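PDB 6VVR: tautomerase from Bordetella trematum, which belongs to the tautomerase enzymes of the MIF clan and assembles from three copies of its chain. Local coordinates for residues 4-9 with 60-65; 24-29 with 81-86; 65-70 with 102-107. All blocks are in the same frame, centred on the assembly; numbering follows the deposited sequence.

All three contacts hold together one alpha/beta chain in which two helices lie on a four-stranded sheet. Contact 1 is the most buried: the central strands 2-8 and 61-68 run antiparallel, and a string of side-chain amide and imidazole bonds lies on one face. Contact 3 uses the next part of strand 61-68, shares Val65 with contact 1, pairs it in parallel with 98-105, and ends in partly exposed, hydrated loops; its charges reach both other subunits. Contact 2 is partly buried and apolar, joining helices 13-31 and 73-91 above the sheet. Leu83 of contact 2 touches Val63 and Val65, while Asn64 packs on Arg103, tying contact 1 to contact 3.

Contact 1 (4-9 with 60-65); sequences NVHIMQ and MALVNV
Asn4 and Asn64 form a hydrogen-bonded antiparallel pair and are joined a second time through their side chains. Asn64 ND2 gives a proton to Asn4 OD1 at 3.1 Å, the donor tilted 27° from the carbonyl plane. The same OD1 accepts from His6 NE2 at 2.9 Å, a nearly straight bond that lies in the ring plane and uses a lone pair. Asn4 reaches this position with CG between its backbone N and carbonyl carbon (chi1 50°), which carries OD1 to the imidazole edge. Tyr45 OH hydrogen-bonds His6 ND1, so both ring nitrogens are engaged. Along the backbone, His6 N donates to Leu62 O at 2.8 Å and Leu62 N to His6 O at 2.9 Å. Farther on, a water accepts from Met8 N and donates to Met60 O, bridging the strand ends, while Met60 N is buried without a partner. Met60 CE bends back to 3.6 Å from His6 O. On the other face Val5 CG1 meets Val63 CG2 at 4.2 Å. That face lies under helices 13-31 and 73-91, through Leu23 and Val87, and strands 39-45 and 98-105 flank the pair.

Contact 2 (24-29 with 81-86); sequences SDAVVQ and LALNQA
Ala26 meets Ala82 and Ala86 across two helices that run nearly antiparallel, and apolar contacts between small side chains do most of the work. Ala26 CB lies 4.1 Å from Ala82 CB and equally far from Ala86 CB, so a single methyl from helix 13-31 faces two residues one turn apart on helix 73-91. Leu83 adds a branch from the flank: its CD2 comes to 4.0 Å from Ala26 CB and, at the same distance, touches Val27 CG2. The side chains of Val27 and Leu83 meet at a slant. Leu83 CG lies opposite its carbonyl carbon (chi1 -69°); CD1 continues the extended chain (chi2 171°), and it is the other branch, CD2, that turns to helix 13-31.

The methyl of Ala26 also approaches a backbone group, with CB 3.8 Å from Ala82 O. Small residues at this meeting point let the axes of the two short segments come within 8.9 Å, at an angle of 158°. These are the two helices of the tautomerase beta-alpha-beta fold, side by side on one face of the four-stranded sheet; helix 13-31 follows strand 2-8, and helix 73-91 follows strand 61-68.

Backbone polarity is met inside each helix. Val28 N donates to Ser24 O, and Ala86 N to Ala82 O at 2.9 Å, while the hydroxyls of Ser30 and Ser90 are hydrogen-bonded to Ala26 O and Ala86 O.

Packing toward the sheet involves Val27 and Leu83, which both rest on Leu3 of strand 2-8; Leu83 also reaches Val100 of strand 98-105.

Contact 3 (65-70 with 102-107); sequences VDLIAG and LRDIPK
Strands 61-68 and 98-105, the two strands of a beta-alpha-beta unit whose helix is 73-91, pair in parallel here, with Val65 beside Leu102 and Asp66 beside Arg103. Arg103 N donates to Val65 O at 2.7 Å, Leu67 N to Arg103 O, and Ile105 N to Leu67 O, the alternation expected of parallel strands. Past the end of strand 61-68, Ala69 N still donates to Ile105 O at 2.8 Å, but from above the carbonyl plane, 54° out of it.

Between the side chains of Asp66 and Arg103 runs a salt bridge, NH2 to OD1 at 3.0 Å. OD1 lies in the guanidinium plane, whereas NH2 meets the carboxylate on its syn side, 31° out of that plane. Asp66 OD2 forms a further salt bridge with Arg103 of the third subunit, and Arg103 NH1 one with Asp66 of the second subunit. The same pair thus recurs at all three interfaces of the trimer, linking these paired strands to both neighbouring chains.

Val65 and Leu102 form an apolar patch turned to helix 73-91, the connection of the beta-alpha-beta crossover, on the face that also carries Leu67 and Asp104. Leu102 CD2 lies 3.6 Å from Val65 CB, the two side chains running alongside each other, while Leu102 packs on Leu79 and Ile80 of the helix. Leu67 CG sits between its backbone N and carbonyl carbon (chi1 81°), bringing CD2 to 3.4 Å from Arg103 O.

At the loop end, one water lies between Ile68 O and Asp104 OD1; Asp104 OD2 forms a salt bridge with Lys76. Ile68 CG2 presses closely on Lys107 CG, 3.5 Å away, where the side chains cross at about a right angle, and Lys107 NZ hydrogen-bonds Arg123 O.

Contact 1 (4-9 with 60-65)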
loop_
_atom_site.group_PDB
_atom_site.type_symbol
_atom_site.label_atom_id
_atom_site.label_comp_id
_atom_site.label_asym_id
_atom_site.label_seq_id
_atom_site.Cartn_x
_atom_site.Cartn_y
_atom_site.Cartn_z
ATOM N N ASN A 4 3.599 2.217 -6.505
ATOM C CA ASN A 4 2.180 2.445 -6.721
ATOM C C ASN A 4 1.912 3.919 -6.490
ATOM O O ASN A 4 2.329 4.486 -5.469
ATOM C CB ASN A 4 1.295 1.538 -5.855
ATOM C CG ASN A 4 1.669 1.546 -4.404
ATOM O OD1 ASN A 4 1.038 2.235 -3.596
ATOM N ND2 ASN A 4 2.663 0.746 -4.046
ATOM N N VAL A 5 1.253 4.537 -7.468
ATOM C CA VAL A 5 1.178 5.982 -7.609
ATOM C C VAL A 5 -0.278 6.402 -7.534
ATOM O O VAL A 5 -1.155 5.756 -8.118
ATOM C CB VAL A 5 1.799 6.438 -8.942
ATOM C CG1 VAL A 5 1.859 7.961 -9.005
ATOM C CG2 VAL A 5 3.166 5.818 -9.091
ATOM N N HIS A 6 -0.528 7.505 -6.839
ATOM C CA HIS A 6 -1.874 7.917 -6.471
ATOM C C HIS A 6 -2.005 9.391 -6.811
ATOM O O HIS A 6 -1.265 10.207 -6.263
ATOM C CB HIS A 6 -2.106 7.657 -4.978
ATOM C CG HIS A 6 -1.795 6.248 -4.576
ATOM N ND1 HIS A 6 -2.765 5.273 -4.480
ATOM C CD2 HIS A 6 -0.618 5.638 -4.288
ATOM C CE1 HIS A 6 -2.204 4.129 -4.128
ATOM N NE2 HIS A 6 -0.901 4.323 -4.009
ATOM N N ILE A 7 -2.893 9.721 -7.751
ATOM C CA ILE A 7 -2.998 11.080 -8.272
ATOM C C ILE A 7 -4.465 11.479 -8.313
ATOM O O ILE A 7 -5.366 10.648 -8.216
ATOM C CB ILE A 7 -2.359 11.241 -9.669
ATOM C CG1 ILE A 7 -3.085 10.390 -10.700
ATOM C CG2 ILE A 7 -0.882 10.879 -9.628
ATOM C CD1 ILE A 7 -2.621 10.653 -12.130
ATOM N N MET A 8 -4.690 12.780 -8.449
ATOM C CA MET A 8 -6.043 13.290 -8.571
ATOM C C MET A 8 -6.583 12.989 -9.963
ATOM O O MET A 8 -5.837 12.972 -10.949
ATOM C CB MET A 8 -6.075 14.802 -8.321
ATOM C CG MET A 8 -5.479 15.235 -6.989
ATOM S SD MET A 8 -6.184 14.296 -5.629
ATOM C CE MET A 8 -7.896 14.806 -5.682
ATOM N N GLN A 9 -7.887 12.736 -10.032
ATOM C CA GLN A 9 -8.578 12.705 -11.315
ATOM C C GLN A 9 -8.359 14.018 -12.057
ATOM O O GLN A 9 -8.205 15.080 -11.451
ATOM C CB GLN A 9 -10.081 12.490 -11.115
ATOM C CG GLN A 9 -10.505 11.078 -10.772
ATOM C CD GLN A 9 -12.013 10.964 -10.614
ATOM O OE1 GLN A 9 -12.743 11.934 -10.822
ATOM N NE2 GLN A 9 -12.483 9.782 -10.233
ATOM N N MET A 60 -3.321 16.355 -4.161
ATOM C CA MET A 60 -2.176 15.599 -3.680
ATOM C C MET A 60 -1.714 14.652 -4.776
ATOM O O MET A 60 -2.462 14.312 -5.699
ATOM C CB MET A 60 -2.496 14.807 -2.399
ATOM C CG MET A 60 -3.489 13.669 -2.562
ATOM S SD MET A 60 -2.678 12.129 -3.084
ATOM C CE MET A 60 -3.923 11.485 -4.216
ATOM N N ALA A 61 -0.457 14.244 -4.667
ATOM C CA ALA A 61 0.052 13.080 -5.367
ATOM C C ALA A 61 0.901 12.305 -4.380
ATOM O O ALA A 61 1.510 12.882 -3.472
ATOM C CB ALA A 61 0.870 13.442 -6.616
ATOM N N LEU A 62 0.914 10.989 -4.545
ATOM C CA LEU A 62 1.625 10.110 -3.628
ATOM C C LEU A 62 2.303 9.005 -4.419
ATOM O O LEU A 62 1.651 8.336 -5.225
ATOM C CB LEU A 62 0.663 9.507 -2.600
ATOM C CG LEU A 62 1.292 8.472 -1.666
ATOM C CD1 LEU A 62 2.317 9.135 -0.724
ATOM C CD2 LEU A 62 0.205 7.741 -0.885
ATOM N N VAL A 63 3.606 8.821 -4.199
ATOM C CA VAL A 63 4.360 7.715 -4.784
ATOM C C VAL A 63 4.833 6.826 -3.641
ATOM O O VAL A 63 5.650 7.250 -2.817
ATOM C CB VAL A 63 5.549 8.206 -5.634
ATOM C CG1 VAL A 63 6.271 7.022 -6.284
ATOM C CG2 VAL A 63 5.092 9.205 -6.713
ATOM N N ASN A 64 4.319 5.600 -3.586
ATOM C CA ASN A 64 4.786 4.591 -2.649
ATOM C C ASN A 64 5.761 3.658 -3.351
ATOM O O ASN A 64 5.443 3.118 -4.419
ATOM C CB ASN A 64 3.614 3.781 -2.096
ATOM C CG ASN A 64 2.681 4.614 -1.246
ATOM O OD1 ASN A 64 3.105 5.552 -0.572
ATOM N ND2 ASN A 64 1.396 4.271 -1.273
ATOM N N VAL A 65 6.931 3.450 -2.743
ATOM C CA VAL A 65 8.005 2.648 -3.325
ATOM C C VAL A 65 8.338 1.518 -2.364
ATOM O O VAL A 65 8.799 1.769 -1.241
ATOM C CB VAL A 65 9.266 3.479 -3.600
ATOM C CG1 VAL A 65 10.317 2.613 -4.305
ATOM C CG2 VAL A 65 8.937 4.741 -4.388
HETATM O O HOH W 1 -2.311 14.510 -8.499
#

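Contact 2 (24-29 with 81-86)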
loop_
_atom_site.group_PDB
_atom_site.type_symbol
_atom_site.label_atom_id
_atom_site.label_comp_id
_atom_site.label_asym_id
_atom_site.label_seq_id
_atom_site.Cartn_x
_atom_site.Cartn_y
_atom_site.Cartn_z
ATOM N N SER A 24 9.522 5.789 -14.037
ATOM C CA SER A 24 10.413 4.660 -14.279
ATOM C C SER A 24 11.832 5.149 -14.550
ATOM O O SER A 24 12.793 4.688 -13.922
ATOM C CB SER A 24 9.883 3.819 -15.441
ATOM O OG SER A 24 10.822 2.818 -15.815
ATOM N N ASP A 25 11.980 6.120 -15.454
ATOM C CA ASP A 25 13.304 6.690 -15.709
ATOM C C ASP A 25 13.904 7.324 -14.459
ATOM O O ASP A 25 15.118 7.263 -14.248
ATOM C CB ASP A 25 13.237 7.730 -16.825
ATOM C CG ASP A 25 14.591 8.012 -17.428
ATOM O OD1 ASP A 25 15.331 7.050 -17.758
ATOM O OD2 ASP A 25 14.951 9.204 -17.535
ATOM N N ALA A 26 13.075 7.936 -13.614
ATOM C CA ALA A 26 13.607 8.548 -12.400
ATOM C C ALA A 26 14.194 7.495 -11.478
ATOM O O ALA A 26 15.203 7.740 -10.807
ATOM C CB ALA A 26 12.519 9.350 -11.679
ATOM N N VAL A 27 13.589 6.303 -11.441
ATOM C CA VAL A 27 14.140 5.225 -10.623
ATOM C C VAL A 27 15.484 4.781 -11.178
ATOM O O VAL A 27 16.467 4.637 -10.444
ATOM C CB VAL A 27 13.163 4.041 -10.540
ATOM C CG1 VAL A 27 13.801 2.910 -9.742
ATOM C CG2 VAL A 27 11.845 4.470 -9.911
ATOM N N VAL A 28 15.535 4.541 -12.486
ATOM C CA VAL A 28 16.770 4.095 -13.122
ATOM C C VAL A 28 17.880 5.120 -12.916
ATOM O O VAL A 28 18.998 4.774 -12.526
ATOM C CB VAL A 28 16.513 3.817 -14.616
ATOM C CG1 VAL A 28 17.823 3.520 -15.352
ATOM C CG2 VAL A 28 15.516 2.667 -14.772
ATOM N N GLN A 29 17.587 6.401 -13.151
ATOM C CA GLN A 29 18.653 7.400 -13.117
ATOM C C GLN A 29 19.146 7.644 -11.697
ATOM O O GLN A 29 20.354 7.795 -11.470
ATOM C CB GLN A 29 18.177 8.709 -13.754
ATOM C CG GLN A 29 18.058 8.666 -15.283
ATOM C CD GLN A 29 19.256 8.001 -15.960
ATOM O OE1 GLN A 29 19.122 6.944 -16.578
ATOM N NE2 GLN A 29 20.427 8.622 -15.848
ATOM N N LEU A 81 13.889 12.631 -4.150
ATOM C CA LEU A 81 13.954 13.901 -4.863
ATOM C C LEU A 81 13.592 13.722 -6.331
ATOM O O LEU A 81 12.801 14.502 -6.874
ATOM C CB LEU A 81 15.354 14.501 -4.723
ATOM C CG LEU A 81 15.634 15.907 -5.258
ATOM C CD1 LEU A 81 14.747 16.939 -4.577
ATOM C CD2 LEU A 81 17.104 16.254 -5.036
ATOM N N ALA A 82 14.152 12.695 -6.978
ATOM C CA ALA A 82 13.910 12.489 -8.402
ATOM C C ALA A 82 12.461 12.103 -8.670
ATOM O O ALA A 82 11.876 12.523 -9.675
ATOM C CB ALA A 82 14.861 11.423 -8.952
ATOM N N LEU A 83 11.869 11.285 -7.795
ATOM C CA LEU A 83 10.464 10.934 -7.970
ATOM C C LEU A 83 9.559 12.140 -7.740
ATOM O O LEU A 83 8.622 12.374 -8.513
ATOM C CB LEU A 83 10.089 9.787 -7.032
ATOM C CG LEU A 83 10.724 8.439 -7.392
ATOM C CD1 LEU A 83 10.472 7.428 -6.291
ATOM C CD2 LEU A 83 10.193 7.930 -8.733
ATOM N N ASN A 84 9.824 12.924 -6.688
ATOM C CA ASN A 84 9.031 14.130 -6.457
ATOM C C ASN A 84 9.060 15.041 -7.681
ATOM O O ASN A 84 8.013 15.501 -8.152
ATOM C CB ASN A 84 9.531 14.869 -5.209
ATOM C CG ASN A 84 8.417 15.666 -4.497
ATOM O OD1 ASN A 84 8.143 16.816 -4.849
ATOM N ND2 ASN A 84 7.789 15.058 -3.491
ATOM N N GLN A 85 10.251 15.292 -8.224
ATOM C CA GLN A 85 10.364 16.166 -9.392
ATOM C C GLN A 85 9.712 15.555 -10.631
ATOM O O GLN A 85 9.126 16.286 -11.441
ATOM C CB GLN A 85 11.839 16.504 -9.650
ATOM C CG GLN A 85 12.480 17.352 -8.524
ATOM C CD GLN A 85 14.007 17.382 -8.579
ATOM O OE1 GLN A 85 14.629 16.608 -9.300
ATOM N NE2 GLN A 85 14.616 18.270 -7.786
ATOM N N ALA A 86 9.779 14.230 -10.791
ATOM C CA ALA A 86 9.109 13.584 -11.917
ATOM C C ALA A 86 7.600 13.799 -11.868
ATOM O O ALA A 86 6.965 14.067 -12.897
ATOM C CB ALA A 86 9.444 12.089 -11.939
#

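Contact 3 (65-70 with 102-107)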
loop_
_atom_site.group_PDB
_atom_site.type_symbol
_atom_site.label_atom_id
_atom_site.label_comp_id
_atom_site.label_asym_id
_atom_site.label_seq_id
_atom_site.Cartn_x
_atom_site.Cartn_y
_atom_site.Cartn_z
ATOM N N VAL A 65 6.931 3.450 -2.743
ATOM C CA VAL A 65 8.005 2.648 -3.325
ATOM C C VAL A 65 8.338 1.518 -2.364
ATOM O O VAL A 65 8.799 1.769 -1.241
ATOM C CB VAL A 65 9.266 3.479 -3.600
ATOM C CG1 VAL A 65 10.317 2.613 -4.305
ATOM C CG2 VAL A 65 8.937 4.741 -4.388
ATOM N N ASP A 66 8.105 0.280 -2.795
ATOM C CA ASP A 66 8.621 -0.885 -2.097
ATOM C C ASP A 66 9.896 -1.298 -2.813
ATOM O O ASP A 66 9.864 -1.616 -4.008
ATOM C CB ASP A 66 7.603 -2.028 -2.083
ATOM C CG ASP A 66 6.373 -1.696 -1.266
ATOM O OD1 ASP A 66 6.508 -1.131 -0.165
ATOM O OD2 ASP A 66 5.263 -1.987 -1.727
ATOM N N LEU A 67 11.021 -1.239 -2.111
ATOM C CA LEU A 67 12.301 -1.524 -2.740
ATOM C C LEU A 67 13.183 -2.350 -1.814
ATOM O O LEU A 67 13.047 -2.321 -0.590
ATOM C CB LEU A 67 13.033 -0.241 -3.160
ATOM C CG LEU A 67 13.824 0.531 -2.104
ATOM C CD1 LEU A 67 14.682 1.599 -2.763
ATOM C CD2 LEU A 67 12.874 1.146 -1.084
ATOM N N ILE A 68 14.088 -3.104 -2.433
ATOM C CA ILE A 68 15.001 -3.943 -1.677
ATOM C C ILE A 68 15.865 -3.082 -0.766
ATOM O O ILE A 68 16.426 -2.061 -1.185
ATOM C CB ILE A 68 15.848 -4.788 -2.635
ATOM C CG1 ILE A 68 14.948 -5.776 -3.375
ATOM C CG2 ILE A 68 16.925 -5.538 -1.863
ATOM C CD1 ILE A 68 15.601 -6.370 -4.624
ATOM N N ALA A 69 15.978 -3.503 0.491
ATOM C CA ALA A 69 16.777 -2.793 1.475
ATOM C C ALA A 69 18.246 -2.775 1.065
ATOM O O ALA A 69 18.703 -3.578 0.245
ATOM C CB ALA A 69 16.637 -3.450 2.848
ATOM N N GLY A 70 18.987 -1.838 1.646
ATOM C CA GLY A 70 20.419 -1.743 1.429
ATOM C C GLY A 70 20.884 -0.494 0.711
ATOM O O GLY A 70 22.098 -0.271 0.623
ATOM N N LEU A 102 9.256 5.566 0.909
ATOM C CA LEU A 102 10.066 4.397 0.598
ATOM C C LEU A 102 9.866 3.370 1.700
ATOM O O LEU A 102 9.947 3.705 2.889
ATOM C CB LEU A 102 11.553 4.746 0.486
ATOM C CG LEU A 102 11.963 5.926 -0.399
ATOM C CD1 LEU A 102 13.482 6.059 -0.412
ATOM C CD2 LEU A 102 11.415 5.791 -1.830
ATOM N N ARG A 103 9.593 2.133 1.310
ATOM C CA ARG A 103 9.511 1.023 2.253
ATOM C C ARG A 103 10.665 0.079 1.948
ATOM O O ARG A 103 10.674 -0.578 0.902
ATOM C CB ARG A 103 8.160 0.319 2.156
ATOM C CG ARG A 103 6.985 1.290 2.185
ATOM C CD ARG A 103 5.726 0.628 2.710
ATOM N NE ARG A 103 4.562 1.479 2.492
ATOM C CZ ARG A 103 3.871 1.525 1.355
ATOM N NH1 ARG A 103 2.815 2.321 1.264
ATOM N NH2 ARG A 103 4.223 0.757 0.324
ATOM N N ASP A 104 11.655 0.051 2.843
ATOM C CA ASP A 104 12.798 -0.849 2.711
ATOM C C ASP A 104 12.329 -2.276 2.958
ATOM O O ASP A 104 11.859 -2.592 4.055
ATOM C CB ASP A 104 13.892 -0.473 3.708
ATOM C CG ASP A 104 15.033 0.320 3.078
ATOM O OD1 ASP A 104 15.025 0.554 1.856
ATOM O OD2 ASP A 104 15.959 0.700 3.831
ATOM N N ILE A 105 12.466 -3.131 1.953
ATOM C CA ILE A 105 12.037 -4.527 2.018
ATOM C C ILE A 105 13.291 -5.398 2.053
ATOM O O ILE A 105 14.048 -5.420 1.071
ATOM C CB ILE A 105 11.142 -4.890 0.827
ATOM C CG1 ILE A 105 9.957 -3.911 0.689
ATOM C CG2 ILE A 105 10.650 -6.340 0.938
ATOM C CD1 ILE A 105 9.014 -3.868 1.908
ATOM N N PRO A 106 13.550 -6.139 3.134
ATOM C CA PRO A 106 14.695 -7.063 3.137
ATOM C C PRO A 106 14.617 -8.056 1.986
ATOM O O PRO A 106 13.531 -8.423 1.534
ATOM C CB PRO A 106 14.575 -7.770 4.493
ATOM C CG PRO A 106 13.895 -6.756 5.369
ATOM C CD PRO A 106 12.905 -6.057 4.460
ATOM N N LYS A 107 15.792 -8.503 1.526
ATOM C CA LYS A 107 15.852 -9.379 0.357
ATOM C C LYS A 107 15.075 -10.673 0.562
ATOM O O LYS A 107 14.579 -11.255 -0.413
ATOM C CB LYS A 107 17.306 -9.695 0.017
ATOM C CG LYS A 107 18.090 -8.490 -0.456
ATOM C CD LYS A 107 19.466 -8.885 -0.966
ATOM C CE LYS A 107 20.212 -7.669 -1.467
ATOM N NZ LYS A 107 21.625 -7.995 -1.785
HETATM O O HOH W 2 16.995 0.424 0.087
HETATM O O HOH W 3 18.488 0.365 2.766
#